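Local coordinates for glucose-binding protein (PDB 2B3F) that binds glucose and galactose as a periplasmic binding protein and probably passes them to a binding-protein-dependent sugar transport system, at residues Leu3-Trp8 against Ala19-Tyr24; Lys25-Gly30 against Leu296-Ser301; Thr52-Leu55 against Pro59-Thr62. All coordinates share one frame; numbering follows the deposited sequence.

In the fold
From the N terminus, strand 2-7 runs toward the galactose site, and contact 1 closes the ten-residue connection, whose last four residues already belong to helix 15-27. The end of that same helix opens contact 2, the longest closure: 265 residues intervene before helix 289-299 returns to lie beside it. Contact 3 is nested inside that span, closing the three-residue turn between helix 44-55 and the lead-in to strand 62-66. Contacts 1 and 2 meet at Leu298, which packs on Leu20, Leu23 and Tyr24. Contacts 1 and 3 meet through Glu4, which takes a salt bridge from Arg53. Contact 1 thus ties strand to helix, contact 2 helix to helix, and contact 3 helix to loop.

Contact 1: Leu3-Trp8 against Ala19-Tyr24; sequences LEIFSW and ALIRLY. With GAL (beta-D-galactopyranose), chain G.
Leu3 and Tyr24 both hold CG anti to the backbone N (chi1 173° and -175°), which swings the leucine's branch and the phenol ring into each other across the first beta-alpha-beta unit of the lobe: strand 2-7, helix 15-27 and strand 32-37. The Leu3 methyl CD2 sits over one face of the Tyr24 ring, 4.0 Å from its centroid. This is a CH-pi contact displaced toward the hydroxyl end, with CD2 3.8 Å from Tyr24 CZ. The hydroxyl itself is hydrogen-bonded to the backbone carbonyl oxygen of Asn291, which fixes the far end of the ring while Leu3 presses on its face.

One helical turn back, Ile21 meets Ile5 tip to tip. The terminal methyl Ile5 CD1 lies 4.0 Å from Ile21 CG1 and 4.1 Å from Ile21 CD1, so one branch end touches two carbons of the other side chain. Both isoleucines also rest on Val33 of strand 32-37, and the helix thus spans the two parallel strands.

Past its last strand residue the chain reaches the sugar with Trp8, seen to bind galactose. Galactose C1 lies at the edge of the indole, in the ring plane, while O4 approaches obliquely, 3.0 Å from Trp8 NE1. The N-H points nearly straight (167°) at the ring oxygen, with Trp8 NE1 3.3 Å from galactose O5.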
# COMPACT_ATOMS: atom_id res chain seq x y z
N LEU A 3 -9.58 21.49 -12.55
CA LEU A 3 -9.38 20.06 -12.39
C LEU A 3 -9.25 19.78 -10.89
O LEU A 3 -8.37 20.32 -10.25
CB LEU A 3 -8.13 19.58 -13.09
CG LEU A 3 -7.77 18.11 -12.81
CD1 LEU A 3 -8.75 17.14 -13.47
CD2 LEU A 3 -6.34 17.83 -13.23
N GLU A 4 -10.14 18.94 -10.38
CA GLU A 4 -10.16 18.59 -8.96
C GLU A 4 -9.66 17.15 -8.80
O GLU A 4 -10.32 16.21 -9.23
CB GLU A 4 -11.57 18.73 -8.40
CG GLU A 4 -11.61 18.45 -6.91
CD GLU A 4 -13.00 18.49 -6.35
OE1 GLU A 4 -13.95 18.11 -7.06
OE2 GLU A 4 -13.15 18.88 -5.17
N ILE A 5 -8.51 17.02 -8.16
CA ILE A 5 -7.83 15.74 -7.96
C ILE A 5 -7.99 15.36 -6.50
O ILE A 5 -7.53 16.09 -5.63
CB ILE A 5 -6.34 15.84 -8.24
CG1 ILE A 5 -6.06 16.27 -9.70
CG2 ILE A 5 -5.66 14.51 -7.98
CD1 ILE A 5 -4.65 16.71 -9.92
N PHE A 6 -8.60 14.20 -6.27
CA PHE A 6 -8.91 13.72 -4.93
C PHE A 6 -7.91 12.61 -4.56
O PHE A 6 -7.68 11.68 -5.33
CB PHE A 6 -10.36 13.23 -4.92
CG PHE A 6 -10.90 12.84 -3.56
CD1 PHE A 6 -11.80 13.67 -2.90
CD2 PHE A 6 -10.58 11.62 -2.98
CE1 PHE A 6 -12.34 13.32 -1.65
CE2 PHE A 6 -11.13 11.25 -1.74
CZ PHE A 6 -12.00 12.11 -1.09
N SER A 7 -7.29 12.71 -3.39
CA SER A 7 -6.30 11.74 -2.96
C SER A 7 -6.11 11.84 -1.44
O SER A 7 -6.72 12.70 -0.79
CB SER A 7 -4.94 11.97 -3.65
OG SER A 7 -4.20 13.03 -3.05
N TRP A 8 -5.25 10.99 -0.92
CA TRP A 8 -4.81 11.14 0.48
C TRP A 8 -3.35 11.51 0.61
O TRP A 8 -2.71 11.29 1.66
CB TRP A 8 -5.20 9.92 1.31
CG TRP A 8 -4.63 8.60 1.00
CD1 TRP A 8 -3.49 8.03 1.51
CD2 TRP A 8 -5.24 7.58 0.19
NE1 TRP A 8 -3.35 6.73 1.06
CE2 TRP A 8 -4.42 6.44 0.25
CE3 TRP A 8 -6.41 7.54 -0.58
CZ2 TRP A 8 -4.73 5.26 -0.45
CZ3 TRP A 8 -6.71 6.38 -1.26
CH2 TRP A 8 -5.87 5.27 -1.19
N ALA A 19 4.70 17.36 -7.76
CA ALA A 19 5.56 17.33 -8.95
C ALA A 19 4.72 17.01 -10.20
O ALA A 19 4.90 17.63 -11.25
CB ALA A 19 6.66 16.32 -8.78
N LEU A 20 3.81 16.04 -10.09
CA LEU A 20 2.89 15.75 -11.21
C LEU A 20 2.01 16.93 -11.55
O LEU A 20 1.75 17.20 -12.73
CB LEU A 20 2.00 14.55 -10.91
CG LEU A 20 2.70 13.22 -11.01
CD1 LEU A 20 1.79 12.13 -10.46
CD2 LEU A 20 3.10 12.90 -12.48
N ILE A 21 1.50 17.61 -10.53
CA ILE A 21 0.62 18.74 -10.75
C ILE A 21 1.38 19.87 -11.47
O ILE A 21 0.83 20.51 -12.35
CB ILE A 21 -0.01 19.23 -9.43
CG1 ILE A 21 -1.03 18.18 -8.97
CG2 ILE A 21 -0.69 20.60 -9.61
CD1 ILE A 21 -1.66 18.43 -7.62
N ARG A 22 2.64 20.09 -11.09
CA ARG A 22 3.47 21.12 -11.73
C ARG A 22 3.67 20.78 -13.21
O ARG A 22 3.56 21.66 -14.06
CB ARG A 22 4.82 21.27 -11.04
CG ARG A 22 4.71 22.06 -9.74
CD ARG A 22 6.06 22.55 -9.24
NE ARG A 22 6.93 21.44 -8.85
CZ ARG A 22 6.82 20.77 -7.70
NH1 ARG A 22 5.89 21.07 -6.80
NH2 ARG A 22 7.66 19.78 -7.45
N LEU A 23 3.96 19.52 -13.49
CA LEU A 23 4.05 19.02 -14.86
C LEU A 23 2.75 19.25 -15.63
O LEU A 23 2.75 19.70 -16.79
CB LEU A 23 4.36 17.54 -14.85
CG LEU A 23 5.34 17.03 -15.89
CD1 LEU A 23 6.74 17.57 -15.59
CD2 LEU A 23 5.36 15.53 -15.85
N TYR A 24 1.62 18.94 -15.01
CA TYR A 24 0.32 19.14 -15.64
C TYR A 24 0.08 20.62 -15.99
O TYR A 24 -0.38 20.94 -17.10
CB TYR A 24 -0.80 18.62 -14.73
CG TYR A 24 -2.19 18.67 -15.34
CD1 TYR A 24 -2.68 17.61 -16.08
CD2 TYR A 24 -2.99 19.80 -15.20
CE1 TYR A 24 -3.96 17.65 -16.65
CE2 TYR A 24 -4.28 19.84 -15.77
CZ TYR A 24 -4.75 18.77 -16.50
OH TYR A 24 -6.02 18.83 -17.04
C1 GAL G . -1.37 3.42 0.62
C2 GAL G . -1.20 4.19 -0.69
C3 GAL G . 0.15 4.89 -0.76
C4 GAL G . 0.40 5.74 0.49
C5 GAL G . 0.09 4.88 1.74
C6 GAL G . 0.28 5.61 3.08
O1 GAL G . -2.64 2.84 0.70
O2 GAL G . -1.38 3.28 -1.79
O3 GAL G . 0.21 5.72 -1.91
O4 GAL G . -0.41 6.87 0.39
O5 GAL G . -1.21 4.35 1.70
O6 GAL G . -0.74 6.55 3.27

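Contact 2: Lys25-Gly30 against Leu296-Ser301; sequences KQKYPG and LRLVGS
Two loose side-chain meetings make up the direct contact. The methylene Lys27 CE lies 4.1 Å from the methyl Leu298 CD1, the two chains passing at a slant. Leu298, which is buried, also packs on Leu23 and Tyr24 of helix 15-27. Beside them, the phenol oxygen Tyr28 OH comes within 3.6 Å of Arg297 NH1. That pair crosses at roughly a right angle, with the ring and guanidinium planes 67° apart, so it is an approach rather than a stack.

Further out, each group has its own support. Lys27 runs extended as far as CE and then bends (chi4 -87°), carrying NZ to a salt bridge with Glu303. A water also spans the gap: it donates to Ser301 OG at 2.8 Å and accepts only weakly from Lys27 NZ at 3.4 Å. Lys27 CB lies over one face of the Tyr28 ring, off toward the rim, and that ring also meets the ring of Tyr24. Arg297 is steered by Glu91, which pairs with its NE, and by Asn294, which takes NH1.

This is a helix-helix junction in a two-lobed periplasmic binding protein: the C-terminal ends of helices 15-27 and 289-299 meet on one lobe, far apart in sequence.

Where helix 289-299 ends, Leu298 O accepts twice, from Ser301 N and from Ser301 OG at 2.6 Å, the hydroxyl lying slightly tilted from the carbonyl plane. Ser301 is the N-cap of helix 302-312, its OG accepting the backbone N-H of Gly304.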
# COMPACT_ATOMS: atom_id res chain seq x y z
N LYS A 25 0.39 21.51 -15.05
CA LYS A 25 0.19 22.95 -15.24
C LYS A 25 1.10 23.54 -16.34
O LYS A 25 0.70 24.48 -17.04
CB LYS A 25 0.40 23.71 -13.94
CG LYS A 25 -0.65 23.43 -12.89
CD LYS A 25 -0.25 24.11 -11.59
CE LYS A 25 -1.31 23.99 -10.53
NZ LYS A 25 -0.95 24.71 -9.25
N GLN A 26 2.30 22.99 -16.50
CA GLN A 26 3.15 23.37 -17.64
C GLN A 26 2.46 23.05 -18.97
O GLN A 26 2.47 23.86 -19.91
CB GLN A 26 4.48 22.61 -17.61
CG GLN A 26 5.46 23.09 -16.57
CD GLN A 26 6.83 22.46 -16.75
OE1 GLN A 26 7.57 22.79 -17.70
NE2 GLN A 26 7.20 21.55 -15.83
N LYS A 27 1.87 21.86 -19.05
CA LYS A 27 1.25 21.40 -20.28
C LYS A 27 -0.07 22.10 -20.51
O LYS A 27 -0.46 22.31 -21.66
CB LYS A 27 1.02 19.89 -20.25
CG LYS A 27 2.29 19.08 -20.17
CD LYS A 27 1.99 17.59 -19.96
CE LYS A 27 3.28 16.76 -19.91
NZ LYS A 27 3.72 16.33 -21.28
N TYR A 28 -0.77 22.44 -19.44
CA TYR A 28 -2.11 22.97 -19.55
C TYR A 28 -2.23 24.20 -18.67
O TYR A 28 -2.87 24.15 -17.63
CB TYR A 28 -3.14 21.91 -19.14
CG TYR A 28 -2.98 20.61 -19.88
CD1 TYR A 28 -3.24 20.53 -21.25
CD2 TYR A 28 -2.56 19.45 -19.22
CE1 TYR A 28 -3.08 19.35 -21.93
CE2 TYR A 28 -2.41 18.26 -19.90
CZ TYR A 28 -2.67 18.21 -21.26
OH TYR A 28 -2.51 17.02 -21.94
N PRO A 29 -1.60 25.31 -19.09
CA PRO A 29 -1.58 26.53 -18.28
C PRO A 29 -2.95 27.13 -17.99
O PRO A 29 -3.12 27.85 -17.00
CB PRO A 29 -0.70 27.49 -19.10
CG PRO A 29 -0.66 26.93 -20.47
CD PRO A 29 -0.83 25.45 -20.34
N GLY A 30 -3.93 26.81 -18.82
CA GLY A 30 -5.30 27.26 -18.55
C GLY A 30 -5.95 26.74 -17.27
O GLY A 30 -6.82 27.41 -16.70
N LEU A 296 -5.23 11.71 -16.72
CA LEU A 296 -5.00 10.26 -16.90
C LEU A 296 -3.87 9.98 -17.90
O LEU A 296 -3.02 9.11 -17.68
CB LEU A 296 -6.29 9.55 -17.34
CG LEU A 296 -7.49 9.66 -16.40
CD1 LEU A 296 -8.65 8.84 -16.92
CD2 LEU A 296 -7.10 9.23 -14.96
N ARG A 297 -3.85 10.74 -19.00
CA ARG A 297 -2.81 10.56 -20.00
C ARG A 297 -1.44 10.87 -19.43
O ARG A 297 -0.46 10.20 -19.74
CB ARG A 297 -3.10 11.42 -21.24
CG ARG A 297 -4.38 11.00 -21.97
CD ARG A 297 -4.70 11.93 -23.14
NE ARG A 297 -3.53 12.03 -24.00
CZ ARG A 297 -2.96 13.16 -24.42
NH1 ARG A 297 -3.48 14.35 -24.10
NH2 ARG A 297 -1.88 13.10 -25.19
N LEU A 298 -1.38 11.88 -18.56
CA LEU A 298 -0.14 12.21 -17.88
C LEU A 298 0.31 11.15 -16.88
O LEU A 298 1.45 10.71 -16.88
CB LEU A 298 -0.25 13.58 -17.18
CG LEU A 298 0.92 13.95 -16.27
CD1 LEU A 298 2.20 14.04 -17.02
CD2 LEU A 298 0.63 15.26 -15.54
N VAL A 299 -0.60 10.74 -15.99
CA VAL A 299 -0.20 9.77 -14.95
C VAL A 299 0.11 8.40 -15.55
O VAL A 299 0.86 7.64 -14.97
CB VAL A 299 -1.23 9.67 -13.77
CG1 VAL A 299 -1.52 11.05 -13.17
CG2 VAL A 299 -2.47 9.01 -14.19
N GLY A 300 -0.44 8.11 -16.73
CA GLY A 300 -0.10 6.88 -17.46
C GLY A 300 1.17 6.92 -18.32
O GLY A 300 1.55 5.90 -18.91
N SER A 301 1.83 8.07 -18.37
CA SER A 301 3.00 8.28 -19.23
C SER A 301 4.32 8.05 -18.53
O SER A 301 4.43 8.17 -17.29
CB SER A 301 2.97 9.72 -19.78
OG SER A 301 3.27 10.68 -18.77
O HOH W 1 3.13 13.11 -20.24

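Contact 3: Thr52-Leu55 against Pro59-Thr62; sequences TRML and PPDT
The guanidinium of Arg53 lies with one face over the backbone of Pro60, whose nitrogen sits 3.6 Å from the plane and off toward the rim. That nitrogen carries no hydrogen, and the contact is flat packing: Arg53 NH2 is 3.7 Å from Pro60 N, and Arg53 NH1 is 4.1 Å from the ring carbon Pro60 CB. The carbonyl oxygen of Pro59 comes in obliquely and makes no hydrogen bond to the group. What fixes its orientation comes from the turn and strand 2-7: NE donates to the carbonyl oxygen of Asp58, and NH2 makes a salt bridge to Glu4. A bend at chi3 (64°) in an otherwise extended chain lays the group over Pro60.

Helix 44-55 leads here into strand 62-66, completing a beta-alpha-beta crossover from strand 32-37, with strand 2-7 lying between the two parallel strands. Pro60 packs on Glu4 and Phe6 of that middle strand, and Asp61 accepts the backbone N-H of Glu4 through OD2.

Met54, the next residue of the helix, packs on the same two prolines through its sulfur. Its chain is folded at both chi2 (-65°) and chi3 (-83°), and it crosses Pro59 at about a right angle, with Met54 SD 3.8 Å from Pro59 CB. The same sulfur stands 4.3 Å from Pro60 CD, while Trp75 of helix 69-76 also packs on the Met54 side chain.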
# COMPACT_ATOMS: atom_id res chain seq x y z
N THR A 52 -19.26 9.94 0.78
CA THR A 52 -20.20 11.04 0.93
C THR A 52 -20.37 11.81 -0.39
O THR A 52 -21.48 12.12 -0.80
CB THR A 52 -19.70 12.01 2.03
OG1 THR A 52 -19.54 11.27 3.25
CG2 THR A 52 -20.68 13.16 2.22
N ARG A 53 -19.26 12.10 -1.04
CA ARG A 53 -19.28 12.84 -2.31
C ARG A 53 -19.95 12.06 -3.42
O ARG A 53 -20.83 12.59 -4.11
CB ARG A 53 -17.88 13.21 -2.74
CG ARG A 53 -17.33 14.31 -1.89
CD ARG A 53 -16.17 14.96 -2.51
NE ARG A 53 -16.54 15.63 -3.75
CZ ARG A 53 -15.72 16.43 -4.40
NH1 ARG A 53 -14.51 16.66 -3.93
NH2 ARG A 53 -16.11 16.99 -5.54
N MET A 54 -19.56 10.81 -3.58
CA MET A 54 -20.09 9.97 -4.65
C MET A 54 -21.59 9.73 -4.44
O MET A 54 -22.38 9.89 -5.37
CB MET A 54 -19.34 8.65 -4.71
CG MET A 54 -17.88 8.80 -5.17
SD MET A 54 -17.65 9.38 -6.90
CE MET A 54 -17.83 7.86 -7.76
N LEU A 55 -22.00 9.37 -3.23
CA LEU A 55 -23.43 9.12 -2.99
C LEU A 55 -24.26 10.41 -3.07
O LEU A 55 -25.45 10.38 -3.38
CB LEU A 55 -23.63 8.39 -1.65
CG LEU A 55 -23.05 6.97 -1.52
CD1 LEU A 55 -23.25 6.43 -0.10
CD2 LEU A 55 -23.66 6.04 -2.55
N PRO A 59 -19.14 13.87 -7.61
CA PRO A 59 -17.83 13.26 -7.79
C PRO A 59 -16.72 14.28 -8.04
O PRO A 59 -16.96 15.32 -8.68
CB PRO A 59 -18.01 12.42 -9.07
CG PRO A 59 -19.12 13.05 -9.78
CD PRO A 59 -20.06 13.56 -8.72
N PRO A 60 -15.50 13.97 -7.57
CA PRO A 60 -14.38 14.78 -7.98
C PRO A 60 -14.07 14.43 -9.44
O PRO A 60 -14.66 13.51 -9.99
CB PRO A 60 -13.26 14.33 -7.04
CG PRO A 60 -13.59 12.93 -6.76
CD PRO A 60 -15.08 12.85 -6.71
N ASP A 61 -13.17 15.16 -10.08
CA ASP A 61 -12.83 14.85 -11.48
C ASP A 61 -12.10 13.52 -11.62
O ASP A 61 -12.21 12.84 -12.63
CB ASP A 61 -12.03 15.99 -12.09
CG ASP A 61 -12.86 17.24 -12.25
OD1 ASP A 61 -14.07 17.09 -12.54
OD2 ASP A 61 -12.33 18.35 -12.06
N THR A 62 -11.35 13.15 -10.59
CA THR A 62 -10.63 11.90 -10.54
C THR A 62 -10.24 11.66 -9.08
O THR A 62 -10.12 12.63 -8.30
CB THR A 62 -9.37 11.93 -11.44
OG1 THR A 62 -8.77 10.63 -11.52
CG2 THR A 62 -8.33 12.96 -10.95